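Local structure of N-terminal acetyltransferase B complex subunit MDM20 (Candida albicans, 5K04) at residues M416-Q421 and D563-P568; S115-S120 and R131-L136. The protein probably serves as the non-catalytic, auxiliary subunit of the NatB complex, which acetylates the N-termini of proteins. All coordinates share one frame; numbering follows the deposited sequence.

Interaction 1: residues M416-Q421 and D563-P568; sequences MKLYSQ and DCIDVP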
loop_
_atom_site.group_PDB
_atom_site.type_symbol
_atom_site.label_atom_id
_atom_site.label_comp_id
_atom_site.label_asym_id
_atom_site.label_seq_id
_atom_site.Cartn_x
_atom_site.Cartn_y
_atom_site.Cartn_z
ATOM N N MET A 416 10.140 8.571 -14.512
ATOM C CA MET A 416 10.579 8.955 -13.171
ATOM C C MET A 416 11.792 8.141 -12.728
ATOM O O MET A 416 12.732 8.694 -12.142
ATOM C CB MET A 416 9.420 8.824 -12.178
ATOM C CG MET A 416 8.454 10.006 -12.231
ATOM S SD MET A 416 7.292 10.173 -10.896
ATOM C CE MET A 416 6.387 8.730 -11.212
ATOM N N LYS A 417 11.814 6.836 -13.040
ATOM C CA LYS A 417 12.968 6.003 -12.681
ATOM C C LYS A 417 14.243 6.512 -13.343
ATOM O O LYS A 417 15.293 6.593 -12.699
ATOM C CB LYS A 417 12.716 4.537 -13.062
ATOM C CG LYS A 417 11.558 3.908 -12.311
ATOM C CD LYS A 417 11.307 2.435 -12.681
ATOM C CE LYS A 417 12.542 1.565 -12.507
ATOM N NZ LYS A 417 12.206 0.115 -12.693
ATOM N N LEU A 418 14.170 6.853 -14.639
ATOM C CA LEU A 418 15.342 7.375 -15.344
ATOM C C LEU A 418 15.813 8.687 -14.723
ATOM O O LEU A 418 17.002 8.850 -14.433
ATOM C CB LEU A 418 15.041 7.582 -16.831
ATOM C CG LEU A 418 14.685 6.398 -17.749
ATOM C CD1 LEU A 418 14.941 6.732 -19.224
ATOM C CD2 LEU A 418 15.416 5.166 -17.383
ATOM N N TYR A 419 14.880 9.634 -14.507
ATOM C CA TYR A 419 15.219 10.893 -13.852
ATOM C C TYR A 419 15.833 10.662 -12.486
ATOM O O TYR A 419 16.637 11.483 -12.017
ATOM C CB TYR A 419 13.984 11.775 -13.685
ATOM C CG TYR A 419 13.555 12.580 -14.902
ATOM C CD1 TYR A 419 14.485 13.195 -15.738
ATOM C CD2 TYR A 419 12.211 12.755 -15.188
ATOM C CE1 TYR A 419 14.071 13.949 -16.847
ATOM C CE2 TYR A 419 11.794 13.473 -16.281
ATOM C CZ TYR A 419 12.719 14.073 -17.115
ATOM O OH TYR A 419 12.267 14.796 -18.193
ATOM N N SER A 420 15.447 9.564 -11.825
ATOM C CA SER A 420 15.969 9.255 -10.499
ATOM C C SER A 420 17.429 8.840 -10.547
ATOM O O SER A 420 18.049 8.732 -9.486
ATOM C CB SER A 420 15.146 8.143 -9.847
ATOM O OG SER A 420 15.616 6.859 -10.241
ATOM N N GLN A 421 17.968 8.584 -11.745
ATOM C CA GLN A 421 19.373 8.249 -11.961
ATOM C C GLN A 421 20.264 9.481 -12.073
ATOM O O GLN A 421 21.494 9.349 -12.059
ATOM C CB GLN A 421 19.543 7.427 -13.245
ATOM C CG GLN A 421 18.680 6.190 -13.330
ATOM C CD GLN A 421 18.884 5.282 -12.130
ATOM O OE1 GLN A 421 19.989 4.819 -11.868
ATOM N NE2 GLN A 421 17.815 5.053 -11.375
ATOM N N ASP A 563 16.880 -7.389 -14.325
ATOM C CA ASP A 563 17.759 -6.467 -13.618
ATOM C C ASP A 563 17.967 -5.226 -14.473
ATOM O O ASP A 563 18.540 -5.298 -15.564
ATOM C CB ASP A 563 19.083 -7.147 -13.280
ATOM C CG ASP A 563 18.937 -8.206 -12.180
ATOM O OD1 ASP A 563 17.877 -8.259 -11.515
ATOM O OD2 ASP A 563 19.887 -8.984 -11.980
ATOM N N CYS A 564 17.460 -4.099 -13.987
ATOM C CA CYS A 564 17.545 -2.816 -14.664
ATOM C C CYS A 564 17.902 -1.787 -13.599
ATOM O O CYS A 564 18.158 -2.132 -12.440
ATOM C CB CYS A 564 16.226 -2.475 -15.395
ATOM S SG CYS A 564 16.399 -1.558 -16.853
ATOM N N ILE A 565 17.918 -0.516 -14.005
ATOM C CA ILE A 565 18.077 0.564 -13.050
ATOM C C ILE A 565 16.928 0.553 -12.034
ATOM O O ILE A 565 15.809 0.098 -12.307
ATOM C CB ILE A 565 18.149 1.922 -13.769
ATOM C CG1 ILE A 565 16.847 2.183 -14.512
ATOM C CG2 ILE A 565 19.318 1.974 -14.744
ATOM C CD1 ILE A 565 16.533 3.618 -14.615
ATOM N N ASP A 566 17.221 1.075 -10.853
ATOM C CA ASP A 566 16.302 1.117 -9.734
ATOM C C ASP A 566 16.208 2.552 -9.228
ATOM O O ASP A 566 17.168 3.318 -9.333
ATOM C CB ASP A 566 16.789 0.190 -8.601
ATOM C CG ASP A 566 16.671 -1.281 -8.949
ATOM O OD1 ASP A 566 15.704 -1.649 -9.655
ATOM O OD2 ASP A 566 17.538 -2.063 -8.504
ATOM N N VAL A 567 15.045 2.924 -8.700
ATOM C CA VAL A 567 15.044 4.125 -7.863
ATOM C C VAL A 567 15.951 3.880 -6.659
ATOM O O VAL A 567 15.901 2.795 -6.044
ATOM C CB VAL A 567 13.612 4.498 -7.442
ATOM C CG1 VAL A 567 13.604 5.681 -6.454
ATOM C CG2 VAL A 567 12.777 4.857 -8.690
ATOM N N PRO A 568 16.836 4.796 -6.336
ATOM C CA PRO A 568 17.856 4.563 -5.289
ATOM C C PRO A 568 17.350 4.802 -3.870
ATOM O O PRO A 568 17.749 5.747 -3.163
ATOM C CB PRO A 568 18.962 5.551 -5.686
ATOM C CG PRO A 568 18.258 6.652 -6.403
ATOM C CD PRO A 568 17.120 5.999 -7.143
#

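Interaction 2: residues S115-S120 and R131-L136; sequences SWFDNS and RIFMYL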
loop_
_atom_site.group_PDB
_atom_site.type_symbol
_atom_site.label_atom_id
_atom_site.label_comp_id
_atom_site.label_asym_id
_atom_site.label_seq_id
_atom_site.Cartn_x
_atom_site.Cartn_y
_atom_site.Cartn_z
ATOM N N SER A 115 -14.151 0.984 25.576
ATOM C CA SER A 115 -13.035 1.929 25.689
ATOM C C SER A 115 -11.696 1.196 25.608
ATOM O O SER A 115 -10.806 1.575 24.841
ATOM C CB SER A 115 -13.163 2.712 27.004
ATOM O OG SER A 115 -11.972 3.386 27.357
ATOM N N TRP A 116 -11.550 0.134 26.413
ATOM C CA TRP A 116 -10.404 -0.768 26.354
ATOM C C TRP A 116 -10.108 -1.207 24.927
ATOM O O TRP A 116 -8.959 -1.189 24.477
ATOM C CB TRP A 116 -10.703 -1.987 27.230
ATOM C CG TRP A 116 -9.531 -2.806 27.592
ATOM C CD1 TRP A 116 -8.228 -2.579 27.246
ATOM C CD2 TRP A 116 -9.535 -3.993 28.397
ATOM N NE1 TRP A 116 -7.423 -3.552 27.784
ATOM C CE2 TRP A 116 -8.202 -4.436 28.489
ATOM C CE3 TRP A 116 -10.539 -4.731 29.026
ATOM C CZ2 TRP A 116 -7.848 -5.585 29.193
ATOM C CZ3 TRP A 116 -10.189 -5.869 29.733
ATOM C CH2 TRP A 116 -8.853 -6.286 29.814
ATOM N N PHE A 117 -11.147 -1.619 24.204
ATOM C CA PHE A 117 -10.970 -2.160 22.864
ATOM C C PHE A 117 -10.610 -1.059 21.872
ATOM O O PHE A 117 -9.665 -1.202 21.092
ATOM C CB PHE A 117 -12.251 -2.894 22.448
ATOM C CG PHE A 117 -12.277 -3.331 21.013
ATOM C CD1 PHE A 117 -11.343 -4.239 20.525
ATOM C CD2 PHE A 117 -13.251 -2.852 20.155
ATOM C CE1 PHE A 117 -11.374 -4.640 19.195
ATOM C CE2 PHE A 117 -13.295 -3.254 18.831
ATOM C CZ PHE A 117 -12.350 -4.151 18.349
ATOM N N ASP A 118 -11.356 0.052 21.905
ATOM C CA ASP A 118 -11.099 1.166 20.995
ATOM C C ASP A 118 -9.695 1.716 21.176
ATOM O O ASP A 118 -9.038 2.089 20.202
ATOM C CB ASP A 118 -12.132 2.267 21.208
ATOM C CG ASP A 118 -13.509 1.863 20.725
ATOM O OD1 ASP A 118 -13.640 0.747 20.177
ATOM O OD2 ASP A 118 -14.456 2.653 20.881
ATOM N N ASN A 119 -9.216 1.766 22.417
ATOM C CA ASN A 119 -7.867 2.237 22.677
ATOM C C ASN A 119 -6.824 1.182 22.342
ATOM O O ASN A 119 -5.675 1.533 22.078
ATOM C CB ASN A 119 -7.741 2.674 24.141
ATOM C CG ASN A 119 -8.549 3.949 24.447
ATOM O OD1 ASN A 119 -9.337 3.995 25.388
ATOM N ND2 ASN A 119 -8.344 4.982 23.643
ATOM N N SER A 120 -7.211 -0.096 22.317
ATOM C CA SER A 120 -6.278 -1.192 22.104
ATOM C C SER A 120 -6.026 -1.484 20.638
ATOM O O SER A 120 -5.068 -2.197 20.333
ATOM C CB SER A 120 -6.781 -2.484 22.777
ATOM O OG SER A 120 -6.704 -2.401 24.192
ATOM N N ARG A 131 -9.088 -11.257 25.316
ATOM C CA ARG A 131 -9.363 -11.013 26.724
ATOM C C ARG A 131 -10.501 -10.012 26.901
ATOM O O ARG A 131 -11.377 -10.205 27.751
ATOM C CB ARG A 131 -8.099 -10.529 27.437
ATOM C CG ARG A 131 -8.297 -10.361 28.941
ATOM C CD ARG A 131 -7.086 -10.853 29.734
ATOM N NE ARG A 131 -5.904 -10.019 29.533
ATOM C CZ ARG A 131 -4.787 -10.422 28.936
ATOM N NH1 ARG A 131 -4.680 -11.663 28.477
ATOM N NH2 ARG A 131 -3.773 -9.580 28.803
ATOM N N ILE A 132 -10.507 -8.934 26.113
ATOM C CA ILE A 132 -11.598 -7.965 26.198
ATOM C C ILE A 132 -12.917 -8.641 25.882
ATOM O O ILE A 132 -13.907 -8.503 26.610
ATOM C CB ILE A 132 -11.356 -6.787 25.246
ATOM C CG1 ILE A 132 -10.149 -5.985 25.710
ATOM C CG2 ILE A 132 -12.621 -5.923 25.151
ATOM C CD1 ILE A 132 -9.662 -4.987 24.674
ATOM N N PHE A 133 -12.939 -9.388 24.781
ATOM C CA PHE A 133 -14.147 -10.058 24.350
ATOM C C PHE A 133 -14.597 -11.117 25.351
ATOM O O PHE A 133 -15.799 -11.364 25.491
ATOM C CB PHE A 133 -13.902 -10.647 22.962
ATOM C CG PHE A 133 -13.645 -9.600 21.907
ATOM C CD1 PHE A 133 -14.040 -8.287 22.104
ATOM C CD2 PHE A 133 -13.022 -9.921 20.722
ATOM C CE1 PHE A 133 -13.809 -7.307 21.130
ATOM C CE2 PHE A 133 -12.790 -8.952 19.745
ATOM C CZ PHE A 133 -13.178 -7.645 19.959
ATOM N N MET A 134 -13.657 -11.727 26.074
ATOM C CA MET A 134 -14.030 -12.689 27.104
ATOM C C MET A 134 -14.850 -12.021 28.208
ATOM O O MET A 134 -15.927 -12.504 28.576
ATOM C CB MET A 134 -12.775 -13.363 27.676
ATOM C CG MET A 134 -13.052 -14.495 28.703
ATOM S SD MET A 134 -13.339 -13.921 30.361
ATOM C CE MET A 134 -11.691 -13.347 30.676
ATOM N N TYR A 135 -14.346 -10.910 28.757
ATOM C CA TYR A 135 -15.106 -10.170 29.765
ATOM C C TYR A 135 -16.433 -9.678 29.201
ATOM O O TYR A 135 -17.472 -9.753 29.863
ATOM C CB TYR A 135 -14.292 -8.984 30.282
ATOM C CG TYR A 135 -13.203 -9.348 31.264
ATOM C CD1 TYR A 135 -13.517 -9.695 32.568
ATOM C CD2 TYR A 135 -11.859 -9.315 30.898
ATOM C CE1 TYR A 135 -12.529 -10.015 33.492
ATOM C CE2 TYR A 135 -10.856 -9.634 31.819
ATOM C CZ TYR A 135 -11.206 -9.988 33.117
ATOM O OH TYR A 135 -10.248 -10.316 34.047
ATOM N N LEU A 136 -16.412 -9.182 27.971
ATOM C CA LEU A 136 -17.598 -8.588 27.378
ATOM C C LEU A 136 -18.667 -9.637 27.094
ATOM O O LEU A 136 -19.864 -9.327 27.078
ATOM C CB LEU A 136 -17.191 -7.853 26.104
ATOM C CG LEU A 136 -18.264 -7.002 25.441
ATOM C CD1 LEU A 136 -18.752 -5.927 26.403
ATOM C CD2 LEU A 136 -17.717 -6.394 24.164
#

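Interaction 1: residues M416-Q421 and D563-P568
Gln421 NE2 makes the one hydrogen bond that crosses between 416-421 and 563-568, donating an N-H to Asp566 O at 2.8 Å. The carbonyl lies close to the plane of the Gln421 amide, yet the donor stands well above the carbonyl plane, 50° out of it. NE2 also reaches back to Lys417 O at 3.2 Å, so one amide nitrogen ties that carbonyl to the facing loop. A bend at chi2 (-55°) folds the glutamine back far enough to do both. Ser420 OG also lies very close to Lys417 O, too close for much weight to be put on that bond.

The apolar part centres on Ile565. Its CD1 meets Leu418 CD2 at 3.4 Å, the two side chains crossing at about a right angle, and touches Gln421 CG at 3.6 Å. Lys417 CG lies against Val567 CG2 at 3.9 Å, and the Pro568 ring brings CD to 3.5 Å from Ser420 OG. The ammonium group of Lys417 has its salt bridge with Glu555, while its CE passes Ile565 O.

This is packing within the helical scaffold of the NatB non-catalytic subunit family, which is related to TPR proteins. The contact joins the C-terminal part of helix 409-419 to the loop leading into helix 571-584, while Leu418 and Tyr419 lean on helix 388-404 and Met416 on helix 429-434.

Interaction 2: residues S115-S120 and R131-L136
Ile132 is the bump here, pushed into the hollow between Trp116 and Phe117 of the facing helix. Its CG1 sits over one face of the indole, 3.6 Å from the centroid of the six-membered ring, a CH-pi contact. CD1 runs further in, to 3.6 Å from Phe117 CA, with Trp116 CG just as near and Ser120 OG at the inner end of the hollow. CG2 and CD1 both lie against Phe117 CB. With Trp116 CG anti to the backbone N (chi1 -163°), the indole reaches out across the interface and forms one wall of this hollow.

The rim of that wall is filled from the partner helix: Tyr135 CD2 comes in at the indole edge, near its plane, 4.0 Å from Trp116 CZ3, and the aliphatic part of Arg131 brings CG up to Trp116 CH2. Beyond Phe117 a second bump, the end of the Phe133 ring, lies over one face of the Phe117 ring. CZ is 3.6 Å from Phe117 CE1, and the planes are inclined at 54°, neither stacked nor perpendicular.

The two segments run antiparallel, at 164°, with axes 10.3 Å apart, and belong to consecutive helices, 109-120 and 126-138, packed as an antiparallel helical hairpin, consistent with the TPR-like architecture of this family. Tyr98 stacks on Trp116 and Phe484 meets Phe117 edge-to-face, extending the aromatic packing past the pair. No hydrogen bond links the segments: Ser120 OG bonds back to Trp116 O, and Tyr135 OH to Glu99. Cohesion across this interface therefore rests on burial of apolar surface, with dispersion and a CH-pi contact, and on the fit of the shapes.

How the interactions relate
The two contacts sit on opposite sides of the chain's centre, with their own centres 47 Å apart and nearest atoms about 34 Å apart. Interaction 2 is complete within the N-terminal helices, well ahead in sequence of the first segment of interaction 1. Interaction 2 joins neighbouring helices with 10 residues between its segments, whereas interaction 1 brings together segments with 141 residues between them. One is a local apolar packing unit, the other a long-range tie with a polar bond. The other protein chain of the assembly touches neither, so both look like parts of this subunit's own architecture. Coenzyme A is bound in the complex, but nothing in either contact ties it to the acetyl-transfer site.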